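Local coordinates for protein acetyl-CoA acetyltransferase A (Ascaris suum, PDB 6BJA) that probably catalyses the thiolase reaction, transferring an acetyl group from acetyl-CoA to the carbon of a second acyl-CoA, at residues E57-N62 with I102-Q107; I72-S77 with I82-Q87. All blocks are in the same frame, centred on the assembly; numbering follows the deposited sequence.

Contact 1. Residues E57-N62 with I102-Q107; sequences ETIVGN and IIMGAQ
I59 meets M104 and G105 through an extended branch: CG1 stands beside the backbone N (chi1 -50°), and chi2 is close to 180° (167°). This stretches CD1 out from strand 57-61 to the side of helix 97-110. M104 answers from the helix. Its chain is straight as far as SD and then bends at chi3 (63°), which leaves CE alongside I59 CG2.

CD1 of I59 does most of the touching. It lies over the turn of the helix backbone at G105, 3.7 Å from G105 N. The same CD1 is 3.7 Å from G105 CA. The methyl group thus rests on the main chain of the helix. Beside it, I59 CD1 is 4.1 Å from M104 CB. The other branch of I59 reaches the far end of the methionine, with CG2 4.2 Å from M104 CE. The two side chains therefore meet at two points, near the base and at the tip of M104, and run at a slant to each other. The main chains stay 7.2 Å apart between I59 CA and G105 CA.

Strand 57-61 is an inner strand of the large mixed sheet, between 87-92 and 116-124. Helix 97-110 lies against the face of the sheet that I59 points to. The helix starts just after C95, the predicted acyl-thioester nucleophile of the thiolase. M104 also packs on M104 of the second subunit, and it touches I91 of the neighbouring strand.

The touching residues are buried, and methyl and methylene groups pack on a helix backbone. No hydrogen bond or other polar, directional link crosses between the two segments, so the fit of strand and helix here rests on the shape and burial of I59 and M104.

Contact 2. Residues I72-S77 with I82-Q87; sequences IARQIS and IPKSSQ
R74 reaches from helix 72-79 to the main chain of K84 and S86. From CB, the chain sets out with CG opposite the backbone N (chi1 -177°). It bends at chi2 (68°) and then runs extended through CD to NE. NE bonds to G386 O of the second subunit. Beyond it, CZ is 3.4 Å from K84 O, which lies at the guanidinium edge and in its plane. Both end nitrogens grip this one oxygen. NH2 gives a bond of 2.9 Å to K84 O, in the carbonyl plane and on a lone pair. NH1 gives one of 3.0 Å to the same K84 O, but from above the carbonyl plane. NH1 is also 2.8 Å from S86 O, at an angle too poor for a hydrogen bond. K84 CB lies alongside, 4.0 Å from R74 NH2. The R74 side chain also packs on C88 and on V290 of the second subunit.

The carbonyl held by R74 belongs to a type I beta turn, P83 to S86. The turn lies in the return from helix 72-79 to strand 87-92. That helix joins the parallel neighbours 57-61 and 87-92, a beta-alpha-beta crossover.

Nearer the helix end, I82 N donates to S77 O at 3.1 Å. The side chain of I82 sits against the same serine, with CG2 3.3 Å from S77 OG. That hydroxyl hydrogen-bonds to T58 OG1, and also to a water. The water donates to P83 O at 2.8 Å and so bridges the helix to the start of the turn.

How the contacts relate
After strand 11-23 and helix 33-48 the chain runs through strand 57-61, helix 72-79, the turn after it, strand 87-92 and helix 97-110. Contact 2 closes a short loop, with four residues between its segments, at the end of helix 72-79. Contact 1 closes a longer one of 39 residues, and contact 2 is nested inside it. Their centres are 13 Å apart. Strand 57-61 joins them: I59 faces helix 97-110, while V60 packs on A73 of helix 72-79. T58 N also probably bonds to Q87 O. The strand is thus enclosed by helices on both faces, as in the layered thiolase fold. Both contacts also touch the second subunit.

Contact 1. Residues E57-N62 with I102-Q107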
ATOM      1  N   GLU A  57     -28.130 -26.119  -8.247  1.00 17.53           N
ATOM      2  CA  GLU A  57     -27.600 -24.988  -7.484  1.00 18.75           C
ATOM      3  C   GLU A  57     -26.237 -25.300  -6.919  1.00 17.68           C
ATOM      4  O   GLU A  57     -25.982 -26.439  -6.542  1.00 18.17           O
ATOM      5  CB  GLU A  57     -28.465 -24.621  -6.276  1.00 25.67           C
ATOM      6  CG  GLU A  57     -29.750 -23.997  -6.556  1.00 28.22           C
ATOM      7  CD  GLU A  57     -30.328 -23.294  -5.318  1.00 28.46           C
ATOM      8  OE1 GLU A  57     -29.560 -22.895  -4.393  1.00 23.88           O
ATOM      9  OE2 GLU A  57     -31.561 -23.145  -5.285  1.00 29.09           O
ATOM     10  N   THR A  58     -25.409 -24.263  -6.803  1.00 17.11           N
ATOM     11  CA  THR A  58     -24.098 -24.337  -6.165  1.00 16.93           C
ATOM     12  C   THR A  58     -24.052 -23.317  -5.053  1.00 17.51           C
ATOM     13  O   THR A  58     -24.205 -22.126  -5.324  1.00 18.57           O
ATOM     14  CB  THR A  58     -23.015 -24.067  -7.172  1.00 21.33           C
ATOM     15  OG1 THR A  58     -23.143 -25.028  -8.234  1.00 19.98           O
ATOM     16  CG2 THR A  58     -21.627 -24.180  -6.554  1.00 20.65           C
ATOM     17  N   ILE A  59     -23.887 -23.779  -3.815  1.00 15.68           N
ATOM     18  CA  ILE A  59     -23.963 -22.897  -2.648  1.00 15.80           C
ATOM     19  C   ILE A  59     -22.633 -23.002  -1.923  1.00 16.20           C
ATOM     20  O   ILE A  59     -22.271 -24.083  -1.480  1.00 15.66           O
ATOM     21  CB  ILE A  59     -25.098 -23.287  -1.678  1.00 16.40           C
ATOM     22  CG1 ILE A  59     -26.418 -23.454  -2.418  1.00 19.09           C
ATOM     23  CG2 ILE A  59     -25.212 -22.256  -0.545  1.00 18.40           C
ATOM     24  CD1 ILE A  59     -27.493 -24.123  -1.631  1.00 22.05           C
ATOM     25  N   VAL A  60     -21.926 -21.885  -1.793  1.00 15.80           N
ATOM     26  CA  VAL A  60     -20.553 -21.896  -1.301  1.00 16.07           C
ATOM     27  C   VAL A  60     -20.326 -21.002  -0.109  1.00 15.24           C
ATOM     28  O   VAL A  60     -20.541 -19.792  -0.179  1.00 15.61           O
ATOM     29  CB  VAL A  60     -19.558 -21.446  -2.379  1.00 14.59           C
ATOM     30  CG1 VAL A  60     -18.124 -21.572  -1.844  1.00 16.19           C
ATOM     31  CG2 VAL A  60     -19.729 -22.259  -3.654  1.00 15.57           C
ATOM     32  N   GLY A  61     -19.850 -21.581   0.989  1.00 13.60           N
ATOM     33  CA  GLY A  61     -19.389 -20.795   2.113  1.00 13.48           C
ATOM     34  C   GLY A  61     -17.972 -20.282   1.947  1.00 15.39           C
ATOM     35  O   GLY A  61     -17.054 -21.022   1.560  1.00 15.51           O
ATOM     36  N   ASN A  62     -17.786 -19.000   2.241  1.00 15.36           N
ATOM     37  CA  ASN A  62     -16.496 -18.334   2.125  1.00 15.58           C
ATOM     38  C   ASN A  62     -16.536 -17.071   2.949  1.00 15.92           C
ATOM     39  O   ASN A  62     -17.506 -16.337   2.882  1.00 16.69           O
ATOM     40  CB  ASN A  62     -16.175 -17.997   0.659  1.00 15.71           C
ATOM     41  CG  ASN A  62     -14.882 -17.230   0.508  1.00 17.04           C
ATOM     42  OD1 ASN A  62     -14.875 -16.001   0.327  1.00 19.45           O
ATOM     43  ND2 ASN A  62     -13.769 -17.947   0.559  1.00 16.50           N
ATOM     44  N   ILE A 102     -24.880 -26.018   3.567  1.00 16.02           N
ATOM     45  CA  ILE A 102     -25.525 -27.324   3.549  1.00 15.37           C
ATOM     46  C   ILE A 102     -26.992 -27.204   3.997  1.00 18.32           C
ATOM     47  O   ILE A 102     -27.880 -27.800   3.395  1.00 17.49           O
ATOM     48  CB  ILE A 102     -24.772 -28.352   4.424  1.00 16.03           C
ATOM     49  CG1 ILE A 102     -23.408 -28.653   3.805  1.00 15.03           C
ATOM     50  CG2 ILE A 102     -25.577 -29.653   4.579  1.00 17.35           C
ATOM     51  CD1 ILE A 102     -22.461 -29.417   4.702  1.00 18.19           C
ATOM     52  N   ILE A 103     -27.247 -26.409   5.034  1.00 15.83           N
ATOM     53  CA  ILE A 103     -28.608 -26.203   5.515  1.00 15.44           C
ATOM     54  C   ILE A 103     -29.478 -25.544   4.420  1.00 17.56           C
ATOM     55  O   ILE A 103     -30.615 -25.959   4.203  1.00 19.69           O
ATOM     56  CB  ILE A 103     -28.591 -25.386   6.824  1.00 17.65           C
ATOM     57  CG1 ILE A 103     -28.032 -26.269   7.939  1.00 18.34           C
ATOM     58  CG2 ILE A 103     -30.002 -24.913   7.172  1.00 21.22           C
ATOM     59  CD1 ILE A 103     -27.631 -25.501   9.177  1.00 19.70           C
ATOM     60  N   MET A 104     -28.929 -24.574   3.694  1.00 16.48           N
ATOM     61  CA  MET A 104     -29.651 -23.934   2.599  1.00 17.33           C
ATOM     62  C   MET A 104     -29.984 -24.939   1.512  1.00 19.62           C
ATOM     63  O   MET A 104     -31.053 -24.890   0.918  1.00 20.92           O
ATOM     64  CB  MET A 104     -28.846 -22.780   1.999  1.00 16.59           C
ATOM     65  CG  MET A 104     -28.775 -21.554   2.901  1.00 17.46           C
ATOM     66  SD  MET A 104     -27.620 -20.302   2.293  1.00 18.72           S
ATOM     67  CE  MET A 104     -28.367 -19.831   0.715  1.00 19.68           C
ATOM     68  N   GLY A 105     -29.054 -25.833   1.228  1.00 17.87           N
ATOM     69  CA  GLY A 105     -29.292 -26.838   0.214  1.00 17.46           C
ATOM     70  C   GLY A 105     -30.391 -27.773   0.658  1.00 19.04           C
ATOM     71  O   GLY A 105     -31.257 -28.130  -0.124  1.00 20.52           O
ATOM     72  N   ALA A 106     -30.351 -28.182   1.924  1.00 18.02           N
ATOM     73  CA  ALA A 106     -31.382 -29.058   2.464  1.00 18.79           C
ATOM     74  C   ALA A 106     -32.738 -28.357   2.393  1.00 22.51           C
ATOM     75  O   ALA A 106     -33.726 -28.961   2.010  1.00 22.91           O
ATOM     76  CB  ALA A 106     -31.058 -29.476   3.897  1.00 19.31           C
ATOM     77  N   GLN A 107     -32.781 -27.082   2.764  1.00 22.79           N
ATOM     78  CA  GLN A 107     -34.039 -26.346   2.725  1.00 20.10           C
ATOM     79  C   GLN A 107     -34.602 -26.255   1.304  1.00 22.56           C
ATOM     80  O   GLN A 107     -35.802 -26.431   1.095  1.00 24.56           O
ATOM     81  CB  GLN A 107     -33.858 -24.942   3.302  1.00 22.04           C
ATOM     82  CG  GLN A 107     -35.175 -24.270   3.652  1.00 30.86           C
ATOM     83  CD  GLN A 107     -34.977 -22.903   4.303  1.00 33.27           C
ATOM     84  OE1 GLN A 107     -34.809 -21.897   3.611  1.00 33.76           O
ATOM     85  NE2 GLN A 107     -34.978 -22.869   5.639  1.00 37.56           N
TER

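Contact 2. Residues I72-S77 with I82-Q87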
ATOM      1  N   ILE A  72     -17.846 -16.105  -5.975  1.00 16.64           N
ATOM      2  CA  ILE A  72     -16.984 -17.243  -6.312  1.00 15.67           C
ATOM      3  C   ILE A  72     -17.794 -18.516  -6.557  1.00 15.67           C
ATOM      4  O   ILE A  72     -17.337 -19.374  -7.304  1.00 16.10           O
ATOM      5  CB  ILE A  72     -15.907 -17.526  -5.241  1.00 17.10           C
ATOM      6  CG1 ILE A  72     -16.520 -17.870  -3.887  1.00 17.37           C
ATOM      7  CG2 ILE A  72     -14.933 -16.365  -5.150  1.00 17.76           C
ATOM      8  CD1 ILE A  72     -15.504 -18.399  -2.940  1.00 18.97           C
ATOM      9  N   ALA A  73     -18.979 -18.640  -5.967  1.00 16.12           N
ATOM     10  CA  ALA A  73     -19.841 -19.795  -6.233  1.00 14.71           C
ATOM     11  C   ALA A  73     -20.104 -19.948  -7.732  1.00 14.84           C
ATOM     12  O   ALA A  73     -20.086 -21.065  -8.237  1.00 15.65           O
ATOM     13  CB  ALA A  73     -21.142 -19.691  -5.492  1.00 16.23           C
ATOM     14  N   ARG A  74     -20.304 -18.839  -8.447  1.00 14.96           N
ATOM     15  CA  ARG A  74     -20.552 -18.919  -9.887  1.00 15.19           C
ATOM     16  C   ARG A  74     -19.282 -19.316 -10.664  1.00 16.67           C
ATOM     17  O   ARG A  74     -19.340 -20.078 -11.630  1.00 16.59           O
ATOM     18  CB  ARG A  74     -21.093 -17.593 -10.383  1.00 16.28           C
ATOM     19  CG  ARG A  74     -21.467 -17.577 -11.860  1.00 16.65           C
ATOM     20  CD  ARG A  74     -22.668 -18.440 -12.144  1.00 15.90           C
ATOM     21  NE  ARG A  74     -23.218 -18.144 -13.487  1.00 16.69           N
ATOM     22  CZ  ARG A  74     -24.192 -18.841 -14.061  1.00 19.80           C
ATOM     23  NH1 ARG A  74     -24.783 -19.844 -13.426  1.00 18.36           N
ATOM     24  NH2 ARG A  74     -24.601 -18.508 -15.282  1.00 19.65           N
ATOM     25  N   GLN A  75     -18.137 -18.785 -10.259  1.00 15.22           N
ATOM     26  CA  GLN A  75     -16.871 -19.158 -10.859  1.00 16.19           C
ATOM     27  C   GLN A  75     -16.638 -20.649 -10.701  1.00 17.45           C
ATOM     28  O   GLN A  75     -16.258 -21.334 -11.644  1.00 17.23           O
ATOM     29  CB  GLN A  75     -15.719 -18.379 -10.245  1.00 15.34           C
ATOM     30  CG  GLN A  75     -15.772 -16.876 -10.448  1.00 17.60           C
ATOM     31  CD  GLN A  75     -14.550 -16.210  -9.875  1.00 19.31           C
ATOM     32  OE1 GLN A  75     -13.415 -16.567 -10.211  1.00 18.64           O
ATOM     33  NE2 GLN A  75     -14.764 -15.258  -8.981  1.00 19.45           N
ATOM     34  N   ILE A  76     -16.861 -21.150  -9.496  1.00 15.32           N
ATOM     35  CA  ILE A  76     -16.652 -22.561  -9.199  1.00 14.70           C
ATOM     36  C   ILE A  76     -17.607 -23.435 -10.008  1.00 15.96           C
ATOM     37  O   ILE A  76     -17.214 -24.435 -10.632  1.00 16.93           O
ATOM     38  CB  ILE A  76     -16.836 -22.813  -7.679  1.00 15.75           C
ATOM     39  CG1 ILE A  76     -15.679 -22.186  -6.902  1.00 14.42           C
ATOM     40  CG2 ILE A  76     -16.937 -24.310  -7.356  1.00 16.84           C
ATOM     41  CD1 ILE A  76     -15.970 -22.022  -5.408  1.00 15.25           C
ATOM     42  N   SER A  77     -18.872 -23.028 -10.039  1.00 16.31           N
ATOM     43  CA  SER A  77     -19.902 -23.788 -10.718  1.00 16.51           C
ATOM     44  C   SER A  77     -19.589 -23.918 -12.211  1.00 17.25           C
ATOM     45  O   SER A  77     -19.593 -25.021 -12.779  1.00 18.81           O
ATOM     46  CB  SER A  77     -21.241 -23.107 -10.502  1.00 19.30           C
ATOM     47  OG  SER A  77     -22.336 -23.839 -10.993  1.00 21.83           O
ATOM     48  N   ILE A  82     -20.953 -27.304 -14.391  1.00 18.04           N
ATOM     49  CA  ILE A  82     -22.353 -27.227 -14.011  1.00 16.49           C
ATOM     50  C   ILE A  82     -23.034 -26.254 -14.989  1.00 19.31           C
ATOM     51  O   ILE A  82     -22.411 -25.284 -15.381  1.00 18.66           O
ATOM     52  CB  ILE A  82     -22.473 -26.788 -12.545  1.00 18.03           C
ATOM     53  CG1 ILE A  82     -21.900 -27.889 -11.655  1.00 18.10           C
ATOM     54  CG2 ILE A  82     -23.909 -26.516 -12.147  1.00 18.01           C
ATOM     55  CD1 ILE A  82     -21.760 -27.468 -10.189  1.00 18.39           C
ATOM     56  N   PRO A  83     -24.293 -26.528 -15.381  1.00 19.70           N
ATOM     57  CA  PRO A  83     -24.926 -25.709 -16.427  1.00 19.40           C
ATOM     58  C   PRO A  83     -24.998 -24.242 -16.066  1.00 19.87           C
ATOM     59  O   PRO A  83     -25.152 -23.886 -14.891  1.00 19.68           O
ATOM     60  CB  PRO A  83     -26.333 -26.289 -16.520  1.00 24.06           C
ATOM     61  CG  PRO A  83     -26.177 -27.704 -16.107  1.00 22.14           C
ATOM     62  CD  PRO A  83     -25.160 -27.659 -14.997  1.00 21.88           C
ATOM     63  N   LYS A  84     -24.915 -23.397 -17.080  1.00 18.64           N
ATOM     64  CA  LYS A  84     -25.087 -21.961 -16.879  1.00 18.34           C
ATOM     65  C   LYS A  84     -26.444 -21.630 -16.286  1.00 20.05           C
ATOM     66  O   LYS A  84     -26.583 -20.595 -15.644  1.00 18.28           O
ATOM     67  CB  LYS A  84     -24.912 -21.206 -18.182  1.00 20.02           C
ATOM     68  CG  LYS A  84     -23.599 -21.393 -18.878  1.00 29.92           C
ATOM     69  CD  LYS A  84     -22.407 -20.888 -18.116  1.00 31.21           C
ATOM     70  CE  LYS A  84     -21.083 -21.162 -18.877  1.00 29.73           C
ATOM     71  NZ  LYS A  84     -20.828 -22.579 -19.275  1.00 37.15           N
ATOM     72  N   SER A  85     -27.434 -22.493 -16.488  1.00 19.62           N
ATOM     73  CA  SER A  85     -28.767 -22.279 -15.945  1.00 21.26           C
ATOM     74  C   SER A  85     -28.869 -22.504 -14.434  1.00 21.66           C
ATOM     75  O   SER A  85     -29.862 -22.132 -13.828  1.00 21.96           O
ATOM     76  CB  SER A  85     -29.785 -23.180 -16.650  1.00 24.82           C
ATOM     77  OG  SER A  85     -29.414 -24.541 -16.572  1.00 26.89           O
ATOM     78  N   SER A  86     -27.847 -23.092 -13.831  1.00 18.51           N
ATOM     79  CA  SER A  86     -27.890 -23.394 -12.415  1.00 19.17           C
ATOM     80  C   SER A  86     -27.554 -22.161 -11.598  1.00 17.55           C
ATOM     81  O   SER A  86     -26.760 -21.323 -12.018  1.00 20.96           O
ATOM     82  CB  SER A  86     -26.937 -24.540 -12.093  1.00 24.25           C
ATOM     83  OG  SER A  86     -27.366 -25.696 -12.787  1.00 21.46           O
ATOM     84  N   GLN A  87     -28.168 -22.060 -10.425  1.00 17.38           N
ATOM     85  CA  GLN A  87     -28.037 -20.901  -9.561  1.00 18.21           C
ATOM     86  C   GLN A  87     -26.889 -21.018  -8.569  1.00 19.38           C
ATOM     87  O   GLN A  87     -26.709 -22.060  -7.956  1.00 23.48           O
ATOM     88  CB  GLN A  87     -29.325 -20.704  -8.802  1.00 18.25           C
ATOM     89  CG  GLN A  87     -30.402 -19.944  -9.563  1.00 21.74           C
ATOM     90  CD  GLN A  87     -30.734 -20.532 -10.920  1.00 21.77           C
ATOM     91  OE1 GLN A  87     -31.438 -21.554 -11.009  1.00 23.61           O
ATOM     92  NE2 GLN A  87     -30.247 -19.884 -12.000  1.00 23.96           N
TER
HETATM   93  O   HOH W   1     -22.765 -23.054 -13.613  1.00 26.48           O